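Beta-Lactamase/D-Alanine Carboxypeptidase (Pseudomonas syringae pv. tomato, PDB 5EVI) probably hydrolyses the amide bond of beta-lactam antibiotics to give substituted beta-amino acids, as a class C beta-lactamase of the serine-hydrolase type. Local coordinates at residues Leu32-Thr37 with Leu337-Leu342; Leu113-Ala118 with Gln271-Glu276; Ile261-Val266 with Glu305-Ala310. One frame throughout, in Å; residues are numbered along the deposited sequence.

Interaction 1. Residues Leu32-Thr37 with Leu337-Leu342; sequences LSIAIT and LGIVIL
S33 and L342 open an antiparallel ladder between strands 31-38 and 337-343, which joins the N-terminal strand to the last strand in the large antiparallel sheet of the class C beta-lactamase fold. Six backbone hydrogen bonds hold it, two for each of the pairs S33-L342, A35-V340 and T37-G338. The bond from S33 N to L342 O, 2.9 Å long, is nearly linear, with 169° at its hydrogen. T37 N lies 2.8 Å from G338 O. In the non-hydrogen-bonded pairs, CA-H groups supplement the ladder, as where I34 CA lies 3.2 Å from V340 O.

Most of the apolar contacts fall on the face of I34, I36, I339 and I341, which helix 349-363 covers. I34 and I341 run alongside each other in the same direction, with I34 CG1 3.9 Å from I341 CG2. I339 differs: its CG1 is anti to the backbone N (chi1 -169°), which carries CD1 along to I34 CG2 at 4.1 Å. On the other face, under helix 232-243, the hydroxyls are bonded beyond the two strands, S33 to N46 and S232, T37 to E240. At the end of the ladder L32 CD1 meets I341 CG2 at 3.6 Å.

Interaction 2. Residues Leu113-Ala118 with Gln271-Glu276; sequences LGTHTA and QDLAWE
G114 and A274 make the one hydrogen bond that crosses between the short helix 112-115 and the turn linking strands 269-271 and 276-278. A274 N gives it to G114 O at 2.7 Å, from a direction tilted 22° out of the carbonyl plane. Next to it the fit is close: G114, having no side chain, lets L273 CD1 come against its CA at 3.5 Å. The methyl of T115 packs against the same turn, CG2 lying 3.4 Å from D272 O and also near L273 CD1.

Q271 fills the other flank. Its chain bends at chi2 (67°), laying CG 3.4 Å from T115 O and bringing the amide up to the H116 ring, whose plane stands 86° from that of the amide. The amide is held from two ends: NE2 donates to D272 O at 3.0 Å, within the amide plane of Q271 but from above the carbonyl plane of D272, while OE1 accepts from R152.

Farther out, R152 also forms a salt bridge with E276, and so ties both ends of the turn to strand 151-152. T115 OG1 and T117 OG1 share a hydrogen bond of 3.0 Å, and T117 OG1 is bonded to H112 as well; these bonds lie beside the helix end, where H116 leaves helical geometry with positive phi. The ring of H116 meets that of Y154, the tyrosine of a probable serine-lysine-tyrosine catalytic group of this family, so the contact lies next to the likely active site. The chemistry is that of a buried polar seam: main-chain carbonyls take up the amide hydrogens, and the charge of R152, shared between Q271 and E276, probably polarises the Q271 carbonyl.

Interaction 3. Residues Ile261-Val266 with Glu305-Ala310; sequences IGYFKV and EPPLAA
An antiparallel hydrogen-bonded pair, G262 with L308, joins strand 262-266 to the end of strand 299-308 near the edge of the large sheet. Both members of the pair donate and accept. G262 N gives to L308 O at 3.0 Å and L308 N gives to G262 O at 3.0 Å, each bond lying in the plane of its acceptor carbonyl, with angles at the hydrogen of 158° and 154°. L308 O takes a further, softer contact from I261 CA, just before the strand begins.

Side chains add apolar contact from one flank of the pair, and P307 is the piece they share. Its CB lies 3.5 Å from I261 CG2, the two side chains crossing at a slant. That branch of I261 is the one opposite the backbone N, since CG1 stands beside the N (chi1 -69°), and it also comes 3.5 Å from L308 O. The ring of Y263 closes the group: I261 CG2 sits 4.0 Å above its plane, nearer the ring's edge than its centre, so the methyl touches both the tyrosine ring and the proline, which also meet each other.

Toward strand 269-271 the strand is irregular. Y263 and F264 both face Q271 in a classic beta bulge, and backbone bonds to Q271 continue the sheet. The aromatic side chains also pack on other parts of the fold, Y263 meeting the ring of F111 and both Y263 and F264 packing on T115. Strand 299-308 keeps its hold through I304 and D302, backbone partners of Y263 and K265, while beyond the corner at E305 and P306, joined by a cis peptide bond, the chain is largely exposed. The direct contact of the tyrosine and proline rings is longer, with P307 CG 4.1 Å from Y263 CE1 in an oblique approach.

Interactions 1 and 3 pair strands of the large sheet, while interaction 2 sets a short helix against a turn between two of its strands. Interaction 1 is wholly buried, a regular ladder between helical layers that brings together the two ends of the sequence; interactions 2 and 3 are nested inside the loop it closes, with centres about 23 and 26 Å from its own. Interaction 2 is also buried but irregular, trading repeated backbone pairs for one main-chain bond and an ordered amide. Interaction 3 is a surface contact, a single bridge with proline and isoleucine beside it. The last two touch, since strand 262-266 of interaction 3 adjoins both segments of interaction 2.

Interaction 1. Residues Leu32-Thr37 with Leu337-Leu342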
ATOM      1  N   LEU D  32      17.595   5.865   5.094  1.00 23.13           N
ATOM      2  CA  LEU D  32      16.588   6.398   4.174  1.00 23.00           C
ATOM      3  C   LEU D  32      16.970   6.106   2.728  1.00 22.64           C
ATOM      4  O   LEU D  32      18.075   6.467   2.290  1.00 22.62           O
ATOM      5  CB  LEU D  32      16.451   7.904   4.352  1.00 22.97           C
ATOM      6  CG  LEU D  32      15.355   8.603   3.534  1.00 23.79           C
ATOM      7  CD1 LEU D  32      14.027   8.420   4.254  1.00 24.22           C
ATOM      8  CD2 LEU D  32      15.648  10.078   3.334  1.00 23.77           C
ATOM      9  N   SER D  33      16.066   5.455   2.000  1.00 22.12           N
ATOM     10  CA  SER D  33      16.230   5.220   0.571  1.00 21.38           C
ATOM     11  C   SER D  33      15.100   5.904  -0.189  1.00 20.72           C
ATOM     12  O   SER D  33      13.948   5.802   0.200  1.00 19.91           O
ATOM     13  CB  SER D  33      16.241   3.722   0.265  1.00 21.78           C
ATOM     14  OG  SER D  33      16.315   3.489  -1.122  1.00 22.10           O
ATOM     15  N   ILE D  34      15.460   6.603  -1.265  1.00 20.76           N
ATOM     16  CA  ILE D  34      14.516   7.360  -2.116  1.00 20.81           C
ATOM     17  C   ILE D  34      14.728   6.920  -3.565  1.00 20.86           C
ATOM     18  O   ILE D  34      15.861   6.905  -4.033  1.00 21.70           O
ATOM     19  CB  ILE D  34      14.757   8.886  -1.979  1.00 20.87           C
ATOM     20  CG1 ILE D  34      14.491   9.351  -0.546  1.00 21.24           C
ATOM     21  CG2 ILE D  34      13.907   9.687  -2.970  1.00 20.86           C
ATOM     22  CD1 ILE D  34      14.972  10.756  -0.223  1.00 21.15           C
ATOM     23  N   ALA D  35      13.652   6.523  -4.238  1.00 20.87           N
ATOM     24  CA  ALA D  35      13.631   6.301  -5.688  1.00 21.24           C
ATOM     25  C   ALA D  35      12.738   7.354  -6.332  1.00 21.59           C
ATOM     26  O   ALA D  35      11.663   7.622  -5.814  1.00 21.99           O
ATOM     27  CB  ALA D  35      13.077   4.923  -5.981  1.00 21.56           C
ATOM     28  N   ILE D  36      13.177   7.929  -7.453  1.00 22.31           N
ATOM     29  CA  ILE D  36      12.341   8.820  -8.272  1.00 22.88           C
ATOM     30  C   ILE D  36      12.292   8.300  -9.704  1.00 23.16           C
ATOM     31  O   ILE D  36      13.309   7.871 -10.239  1.00 23.11           O
ATOM     32  CB  ILE D  36      12.882  10.274  -8.285  1.00 23.48           C
ATOM     33  CG1 ILE D  36      13.110  10.780  -6.858  1.00 24.09           C
ATOM     34  CG2 ILE D  36      11.909  11.204  -9.020  1.00 23.96           C
ATOM     35  CD1 ILE D  36      13.877  12.086  -6.789  1.00 24.44           C
ATOM     36  N   THR D  37      11.116   8.363 -10.330  1.00 23.35           N
ATOM     37  CA  THR D  37      10.987   7.989 -11.738  1.00 23.61           C
ATOM     38  C   THR D  37      10.370   9.187 -12.466  1.00 24.17           C
ATOM     39  O   THR D  37       9.456   9.828 -11.950  1.00 23.13           O
ATOM     40  CB  THR D  37      10.230   6.656 -11.934  1.00 23.32           C
ATOM     41  OG1 THR D  37      10.217   6.293 -13.327  1.00 23.35           O
ATOM     42  CG2 THR D  37       8.812   6.708 -11.361  1.00 23.33           C
ATOM     43  N   LEU D 337       5.700  10.451 -13.434  1.00 32.64           N
ATOM     44  CA  LEU D 337       6.473  11.067 -12.354  1.00 32.39           C
ATOM     45  C   LEU D 337       6.085  10.359 -11.053  1.00 31.51           C
ATOM     46  O   LEU D 337       4.933  10.430 -10.642  1.00 30.95           O
ATOM     47  CB  LEU D 337       6.148  12.567 -12.305  1.00 32.70           C
ATOM     48  CG  LEU D 337       6.727  13.496 -11.230  1.00 32.93           C
ATOM     49  CD1 LEU D 337       8.229  13.640 -11.398  1.00 32.99           C
ATOM     50  CD2 LEU D 337       6.073  14.869 -11.286  1.00 32.91           C
ATOM     51  N   GLY D 338       7.029   9.651 -10.432  1.00 30.17           N
ATOM     52  CA  GLY D 338       6.725   8.817  -9.255  1.00 29.00           C
ATOM     53  C   GLY D 338       7.854   8.801  -8.247  1.00 28.52           C
ATOM     54  O   GLY D 338       9.013   8.957  -8.623  1.00 27.09           O
ATOM     55  N   ILE D 339       7.516   8.606  -6.971  1.00 27.54           N
ATOM     56  CA  ILE D 339       8.516   8.590  -5.891  1.00 27.56           C
ATOM     57  C   ILE D 339       8.211   7.496  -4.867  1.00 27.30           C
ATOM     58  O   ILE D 339       7.056   7.160  -4.612  1.00 26.79           O
ATOM     59  CB  ILE D 339       8.628   9.965  -5.187  1.00 27.55           C
ATOM     60  CG1 ILE D 339       9.856  10.014  -4.254  1.00 27.95           C
ATOM     61  CG2 ILE D 339       7.347  10.293  -4.437  1.00 26.93           C
ATOM     62  CD1 ILE D 339      10.205  11.394  -3.727  1.00 28.06           C
ATOM     63  N   VAL D 340       9.270   6.943  -4.301  1.00 27.10           N
ATOM     64  CA  VAL D 340       9.182   6.058  -3.161  1.00 27.63           C
ATOM     65  C   VAL D 340      10.212   6.523  -2.152  1.00 28.57           C
ATOM     66  O   VAL D 340      11.373   6.741  -2.504  1.00 29.38           O
ATOM     67  CB  VAL D 340       9.464   4.609  -3.566  1.00 27.59           C
ATOM     68  CG1 VAL D 340       9.536   3.703  -2.340  1.00 28.27           C
ATOM     69  CG2 VAL D 340       8.393   4.142  -4.540  1.00 27.38           C
ATOM     70  N   ILE D 341       9.778   6.670  -0.904  1.00 28.88           N
ATOM     71  CA  ILE D 341      10.659   7.041   0.193  1.00 28.64           C
ATOM     72  C   ILE D 341      10.452   6.040   1.324  1.00 28.25           C
ATOM     73  O   ILE D 341       9.403   6.036   1.964  1.00 27.40           O
ATOM     74  CB  ILE D 341      10.403   8.483   0.693  1.00 28.77           C
ATOM     75  CG1 ILE D 341      10.466   9.469  -0.491  1.00 29.57           C
ATOM     76  CG2 ILE D 341      11.411   8.841   1.790  1.00 28.30           C
ATOM     77  CD1 ILE D 341      10.355  10.936  -0.127  1.00 29.62           C
ATOM     78  N   LEU D 342      11.472   5.218   1.560  1.00 28.93           N
ATOM     79  CA  LEU D 342      11.459   4.189   2.584  1.00 29.00           C
ATOM     80  C   LEU D 342      12.434   4.555   3.690  1.00 29.55           C
ATOM     81  O   LEU D 342      13.607   4.814   3.422  1.00 27.52           O
ATOM     82  CB  LEU D 342      11.857   2.848   1.977  1.00 30.46           C
ATOM     83  CG  LEU D 342      10.959   2.348   0.841  1.00 31.54           C
ATOM     84  CD1 LEU D 342      11.483   1.042   0.271  1.00 32.14           C
ATOM     85  CD2 LEU D 342       9.515   2.192   1.308  1.00 31.73           C
TER

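Interaction 2. Residues Leu113-Ala118 with Gln271-Glu276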
ATOM      1  N   LEU D 113     -14.163  -4.332   0.588  1.00 19.47           N
ATOM      2  CA  LEU D 113     -13.048  -4.750   1.441  1.00 19.55           C
ATOM      3  C   LEU D 113     -11.728  -4.097   1.051  1.00 19.45           C
ATOM      4  O   LEU D 113     -10.802  -4.087   1.851  1.00 18.63           O
ATOM      5  CB  LEU D 113     -12.848  -6.261   1.356  1.00 19.95           C
ATOM      6  CG  LEU D 113     -13.985  -7.205   1.774  1.00 20.50           C
ATOM      7  CD1 LEU D 113     -13.693  -8.597   1.254  1.00 21.17           C
ATOM      8  CD2 LEU D 113     -14.140  -7.227   3.285  1.00 21.27           C
ATOM      9  N   GLY D 114     -11.605  -3.693  -0.211  1.00 19.13           N
ATOM     10  CA  GLY D 114     -10.483  -2.881  -0.674  1.00 19.60           C
ATOM     11  C   GLY D 114     -10.675  -1.383  -0.551  1.00 19.84           C
ATOM     12  O   GLY D 114      -9.711  -0.627  -0.693  1.00 21.29           O
ATOM     13  N   THR D 115     -11.906  -0.932  -0.323  1.00 19.27           N
ATOM     14  CA  THR D 115     -12.180   0.489  -0.162  1.00 19.26           C
ATOM     15  C   THR D 115     -12.497   0.927   1.286  1.00 19.49           C
ATOM     16  O   THR D 115     -12.752   2.101   1.539  1.00 20.35           O
ATOM     17  CB  THR D 115     -13.340   0.882  -1.079  1.00 19.01           C
ATOM     18  OG1 THR D 115     -14.502   0.164  -0.664  1.00 18.65           O
ATOM     19  CG2 THR D 115     -13.021   0.545  -2.510  1.00 18.82           C
ATOM     20  N   HIS D 116     -12.492  -0.016   2.229  1.00 20.43           N
ATOM     21  CA  HIS D 116     -12.775   0.263   3.674  1.00 20.28           C
ATOM     22  C   HIS D 116     -14.225   0.716   4.008  1.00 20.94           C
ATOM     23  O   HIS D 116     -14.429   1.358   5.042  1.00 20.52           O
ATOM     24  CB  HIS D 116     -11.773   1.281   4.263  1.00 20.19           C
ATOM     25  CG  HIS D 116     -10.351   1.067   3.833  1.00 19.97           C
ATOM     26  ND1 HIS D 116      -9.716   1.889   2.930  1.00 20.60           N
ATOM     27  CD2 HIS D 116      -9.443   0.129   4.190  1.00 19.99           C
ATOM     28  CE1 HIS D 116      -8.483   1.448   2.732  1.00 20.41           C
ATOM     29  NE2 HIS D 116      -8.297   0.373   3.469  1.00 20.49           N
ATOM     30  N   THR D 117     -15.207   0.370   3.161  1.00 21.67           N
ATOM     31  CA  THR D 117     -16.585   0.855   3.311  1.00 22.19           C
ATOM     32  C   THR D 117     -17.619  -0.271   3.536  1.00 22.59           C
ATOM     33  O   THR D 117     -18.808  -0.058   3.304  1.00 22.57           O
ATOM     34  CB  THR D 117     -17.005   1.682   2.070  1.00 22.26           C
ATOM     35  OG1 THR D 117     -16.950   0.849   0.919  1.00 22.12           O
ATOM     36  CG2 THR D 117     -16.090   2.908   1.868  1.00 22.28           C
ATOM     37  N   ALA D 118     -17.165  -1.436   4.012  1.00 22.94           N
ATOM     38  CA  ALA D 118     -18.034  -2.602   4.257  1.00 24.29           C
ATOM     39  C   ALA D 118     -19.146  -2.291   5.245  1.00 24.59           C
ATOM     40  O   ALA D 118     -20.331  -2.502   4.961  1.00 24.56           O
ATOM     41  CB  ALA D 118     -17.213  -3.779   4.781  1.00 24.75           C
ATOM     42  N   GLN D 271     -11.144   7.450  -2.754  1.00 20.27           N
ATOM     43  CA  GLN D 271     -10.727   6.100  -2.330  1.00 19.37           C
ATOM     44  C   GLN D 271     -10.727   5.135  -3.514  1.00 18.62           C
ATOM     45  O   GLN D 271     -11.784   4.917  -4.143  1.00 18.21           O
ATOM     46  CB  GLN D 271     -11.666   5.551  -1.236  1.00 19.24           C
ATOM     47  CG  GLN D 271     -11.292   4.162  -0.708  1.00 19.36           C
ATOM     48  CD  GLN D 271      -9.976   4.173   0.052  1.00 19.76           C
ATOM     49  OE1 GLN D 271      -9.821   4.937   1.001  1.00 20.31           O
ATOM     50  NE2 GLN D 271      -9.017   3.360  -0.374  1.00 19.98           N
ATOM     51  N   ASP D 272      -9.568   4.525  -3.793  1.00 17.95           N
ATOM     52  CA  ASP D 272      -9.454   3.456  -4.799  1.00 17.63           C
ATOM     53  C   ASP D 272      -9.477   2.096  -4.088  1.00 17.47           C
ATOM     54  O   ASP D 272      -9.932   2.014  -2.929  1.00 17.32           O
ATOM     55  CB  ASP D 272      -8.185   3.654  -5.644  1.00 17.41           C
ATOM     56  CG  ASP D 272      -8.088   5.042  -6.252  1.00 17.59           C
ATOM     57  OD1 ASP D 272      -9.047   5.865  -6.088  1.00 18.42           O
ATOM     58  OD2 ASP D 272      -7.052   5.310  -6.911  1.00 17.10           O
ATOM     59  N   LEU D 273      -9.046   1.036  -4.760  1.00 17.67           N
ATOM     60  CA  LEU D 273      -8.843  -0.255  -4.110  1.00 17.77           C
ATOM     61  C   LEU D 273      -7.464  -0.248  -3.448  1.00 17.87           C
ATOM     62  O   LEU D 273      -6.431  -0.403  -4.111  1.00 17.58           O
ATOM     63  CB  LEU D 273      -9.000  -1.408  -5.107  1.00 18.05           C
ATOM     64  CG  LEU D 273      -9.548  -2.673  -4.452  1.00 18.30           C
ATOM     65  CD1 LEU D 273     -11.027  -2.526  -4.143  1.00 17.94           C
ATOM     66  CD2 LEU D 273      -9.308  -3.905  -5.301  1.00 18.32           C
ATOM     67  N   ALA D 274      -7.471   0.018  -2.148  1.00 18.68           N
ATOM     68  CA  ALA D 274      -6.274   0.264  -1.328  1.00 18.65           C
ATOM     69  C   ALA D 274      -5.571   1.613  -1.653  1.00 18.73           C
ATOM     70  O   ALA D 274      -5.313   2.400  -0.738  1.00 19.86           O
ATOM     71  CB  ALA D 274      -5.310  -0.921  -1.360  1.00 18.82           C
ATOM     72  N   TRP D 275      -5.274   1.901  -2.924  1.00 18.66           N
ATOM     73  CA  TRP D 275      -4.775   3.232  -3.293  1.00 18.33           C
ATOM     74  C   TRP D 275      -5.751   4.359  -2.887  1.00 18.65           C
ATOM     75  O   TRP D 275      -6.967   4.155  -2.783  1.00 18.19           O
ATOM     76  CB  TRP D 275      -4.476   3.347  -4.792  1.00 18.64           C
ATOM     77  CG  TRP D 275      -3.400   2.467  -5.325  1.00 18.21           C
ATOM     78  CD1 TRP D 275      -3.552   1.392  -6.154  1.00 18.73           C
ATOM     79  CD2 TRP D 275      -1.998   2.614  -5.120  1.00 18.26           C
ATOM     80  NE1 TRP D 275      -2.323   0.852  -6.465  1.00 18.73           N
ATOM     81  CE2 TRP D 275      -1.353   1.591  -5.850  1.00 18.02           C
ATOM     82  CE3 TRP D 275      -1.214   3.529  -4.400  1.00 18.31           C
ATOM     83  CZ2 TRP D 275       0.037   1.453  -5.878  1.00 17.98           C
ATOM     84  CZ3 TRP D 275       0.170   3.380  -4.427  1.00 17.60           C
ATOM     85  CH2 TRP D 275       0.772   2.340  -5.137  1.00 17.91           C
ATOM     86  N   GLU D 276      -5.176   5.527  -2.617  1.00 18.80           N
ATOM     87  CA  GLU D 276      -5.892   6.766  -2.358  1.00 19.08           C
ATOM     88  C   GLU D 276      -5.368   7.810  -3.323  1.00 19.26           C
ATOM     89  O   GLU D 276      -4.159   7.822  -3.614  1.00 17.71           O
ATOM     90  CB  GLU D 276      -5.650   7.200  -0.905  1.00 20.27           C
ATOM     91  CG  GLU D 276      -6.060   6.103   0.072  1.00 21.17           C
ATOM     92  CD  GLU D 276      -5.957   6.469   1.540  1.00 22.50           C
ATOM     93  OE1 GLU D 276      -5.587   7.618   1.893  1.00 24.20           O
ATOM     94  OE2 GLU D 276      -6.244   5.567   2.358  1.00 22.23           O
TER

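Interaction 3. Residues Ile261-Val266 with Glu305-Ala310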
ATOM      1  N   ILE D 261      -9.089   2.567  -9.916  1.00 20.42           N
ATOM      2  CA  ILE D 261     -10.492   2.972 -10.022  1.00 20.93           C
ATOM      3  C   ILE D 261     -11.004   3.624  -8.715  1.00 21.15           C
ATOM      4  O   ILE D 261     -10.884   3.058  -7.629  1.00 20.88           O
ATOM      5  CB  ILE D 261     -11.363   1.769 -10.449  1.00 21.36           C
ATOM      6  CG1 ILE D 261     -11.036   1.392 -11.902  1.00 21.66           C
ATOM      7  CG2 ILE D 261     -12.860   2.044 -10.279  1.00 21.48           C
ATOM      8  CD1 ILE D 261     -11.628   0.055 -12.327  1.00 21.59           C
ATOM      9  N   GLY D 262     -11.635   4.789  -8.863  1.00 21.10           N
ATOM     10  CA  GLY D 262     -12.131   5.564  -7.738  1.00 21.04           C
ATOM     11  C   GLY D 262     -13.555   5.183  -7.404  1.00 21.15           C
ATOM     12  O   GLY D 262     -14.475   5.368  -8.229  1.00 22.29           O
ATOM     13  N   TYR D 263     -13.753   4.676  -6.195  1.00 20.59           N
ATOM     14  CA  TYR D 263     -15.078   4.176  -5.782  1.00 20.87           C
ATOM     15  C   TYR D 263     -15.829   5.165  -4.890  1.00 21.04           C
ATOM     16  O   TYR D 263     -17.049   5.253  -4.978  1.00 20.75           O
ATOM     17  CB  TYR D 263     -14.924   2.852  -5.057  1.00 20.54           C
ATOM     18  CG  TYR D 263     -14.537   1.678  -5.903  1.00 20.70           C
ATOM     19  CD1 TYR D 263     -15.494   0.964  -6.620  1.00 21.09           C
ATOM     20  CD2 TYR D 263     -13.209   1.229  -5.943  1.00 20.96           C
ATOM     21  CE1 TYR D 263     -15.135  -0.144  -7.381  1.00 21.19           C
ATOM     22  CE2 TYR D 263     -12.838   0.120  -6.687  1.00 21.11           C
ATOM     23  CZ  TYR D 263     -13.800  -0.559  -7.411  1.00 21.44           C
ATOM     24  OH  TYR D 263     -13.465  -1.654  -8.145  1.00 19.85           O
ATOM     25  N   PHE D 264     -15.117   5.904  -4.030  1.00 21.44           N
ATOM     26  CA  PHE D 264     -15.769   6.851  -3.102  1.00 22.31           C
ATOM     27  C   PHE D 264     -15.039   8.197  -2.989  1.00 22.81           C
ATOM     28  O   PHE D 264     -13.814   8.266  -3.128  1.00 21.23           O
ATOM     29  CB  PHE D 264     -15.875   6.207  -1.713  1.00 22.55           C
ATOM     30  CG  PHE D 264     -16.615   4.906  -1.707  1.00 22.57           C
ATOM     31  CD1 PHE D 264     -18.008   4.885  -1.594  1.00 22.79           C
ATOM     32  CD2 PHE D 264     -15.941   3.705  -1.803  1.00 23.07           C
ATOM     33  CE1 PHE D 264     -18.704   3.690  -1.599  1.00 22.26           C
ATOM     34  CE2 PHE D 264     -16.628   2.500  -1.806  1.00 22.46           C
ATOM     35  CZ  PHE D 264     -18.014   2.492  -1.698  1.00 22.99           C
ATOM     36  N   LYS D 265     -15.805   9.264  -2.751  1.00 23.73           N
ATOM     37  CA  LYS D 265     -15.253  10.545  -2.299  1.00 24.34           C
ATOM     38  C   LYS D 265     -15.319  10.536  -0.773  1.00 24.49           C
ATOM     39  O   LYS D 265     -16.393  10.262  -0.214  1.00 23.51           O
ATOM     40  CB  LYS D 265     -16.053  11.733  -2.860  1.00 25.43           C
ATOM     41  CG  LYS D 265     -15.696  12.132  -4.294  1.00 25.92           C
ATOM     42  CD  LYS D 265     -14.800  13.369  -4.348  1.00 26.41           C
ATOM     43  CE  LYS D 265     -13.846  13.362  -5.528  1.00 26.42           C
ATOM     44  NZ  LYS D 265     -14.429  13.034  -6.853  1.00 26.25           N
ATOM     45  N   VAL D 266     -14.187  10.814  -0.117  1.00 24.50           N
ATOM     46  CA  VAL D 266     -14.072  10.798   1.367  1.00 25.61           C
ATOM     47  C   VAL D 266     -13.347  12.074   1.774  1.00 25.88           C
ATOM     48  O   VAL D 266     -12.120  12.117   1.780  1.00 27.21           O
ATOM     49  CB  VAL D 266     -13.305   9.552   1.887  1.00 25.45           C
ATOM     50  CG1 VAL D 266     -13.343   9.481   3.413  1.00 25.67           C
ATOM     51  CG2 VAL D 266     -13.895   8.271   1.309  1.00 26.00           C
ATOM     52  N   GLU D 305     -20.754   6.694  -8.740  1.00 53.76           N
ATOM     53  CA  GLU D 305     -21.492   5.719  -9.545  1.00 54.93           C
ATOM     54  C   GLU D 305     -21.837   6.307 -10.923  1.00 53.78           C
ATOM     55  O   GLU D 305     -22.567   7.293 -10.995  1.00 54.81           O
ATOM     56  CB  GLU D 305     -22.758   5.283  -8.813  1.00 56.30           C
ATOM     57  CG  GLU D 305     -22.475   4.448  -7.576  1.00 57.61           C
ATOM     58  CD  GLU D 305     -23.737   3.927  -6.921  1.00 58.57           C
ATOM     59  OE1 GLU D 305     -24.025   4.330  -5.774  1.00 60.15           O
ATOM     60  OE2 GLU D 305     -24.445   3.123  -7.561  1.00 59.21           O
ATOM     61  N   PRO D 306     -21.304   5.721 -12.017  1.00 52.37           N
ATOM     62  CA  PRO D 306     -20.394   4.565 -12.066  1.00 51.11           C
ATOM     63  C   PRO D 306     -19.006   4.894 -11.482  1.00 49.01           C
ATOM     64  O   PRO D 306     -18.648   6.074 -11.404  1.00 46.97           O
ATOM     65  CB  PRO D 306     -20.304   4.245 -13.563  1.00 51.97           C
ATOM     66  CG  PRO D 306     -20.597   5.537 -14.245  1.00 52.75           C
ATOM     67  CD  PRO D 306     -21.573   6.262 -13.364  1.00 52.73           C
ATOM     68  N   PRO D 307     -18.238   3.864 -11.051  1.00 47.54           N
ATOM     69  CA  PRO D 307     -16.881   4.109 -10.538  1.00 46.52           C
ATOM     70  C   PRO D 307     -16.030   4.871 -11.547  1.00 44.68           C
ATOM     71  O   PRO D 307     -16.125   4.617 -12.748  1.00 43.48           O
ATOM     72  CB  PRO D 307     -16.323   2.698 -10.304  1.00 46.88           C
ATOM     73  CG  PRO D 307     -17.521   1.830 -10.127  1.00 46.90           C
ATOM     74  CD  PRO D 307     -18.593   2.432 -10.990  1.00 47.39           C
ATOM     75  N   LEU D 308     -15.229   5.810 -11.053  1.00 42.55           N
ATOM     76  CA  LEU D 308     -14.461   6.699 -11.909  1.00 41.63           C
ATOM     77  C   LEU D 308     -13.251   5.923 -12.427  1.00 39.18           C
ATOM     78  O   LEU D 308     -12.553   5.261 -11.653  1.00 39.01           O
ATOM     79  CB  LEU D 308     -14.031   7.963 -11.139  1.00 43.30           C
ATOM     80  CG  LEU D 308     -13.894   9.275 -11.928  1.00 44.87           C
ATOM     81  CD1 LEU D 308     -15.239   9.779 -12.440  1.00 44.79           C
ATOM     82  CD2 LEU D 308     -13.229  10.333 -11.056  1.00 45.27           C
ATOM     83  N   ALA D 309     -13.026   5.993 -13.739  1.00 36.08           N
ATOM     84  CA  ALA D 309     -11.897   5.316 -14.394  1.00 33.65           C
ATOM     85  C   ALA D 309     -10.568   5.830 -13.839  1.00 31.50           C
ATOM     86  O   ALA D 309     -10.527   6.908 -13.256  1.00 28.40           O
ATOM     87  CB  ALA D 309     -11.955   5.549 -15.899  1.00 34.04           C
ATOM     88  N   ALA D 310      -9.495   5.057 -14.011  1.00 29.73           N
ATOM     89  CA  ALA D 310      -8.149   5.508 -13.619  1.00 29.39           C
ATOM     90  C   ALA D 310      -7.932   6.919 -14.163  1.00 28.77           C
ATOM     91  O   ALA D 310      -8.219   7.185 -15.347  1.00 27.61           O
ATOM     92  CB  ALA D 310      -7.075   4.564 -14.140  1.00 29.98           C
TER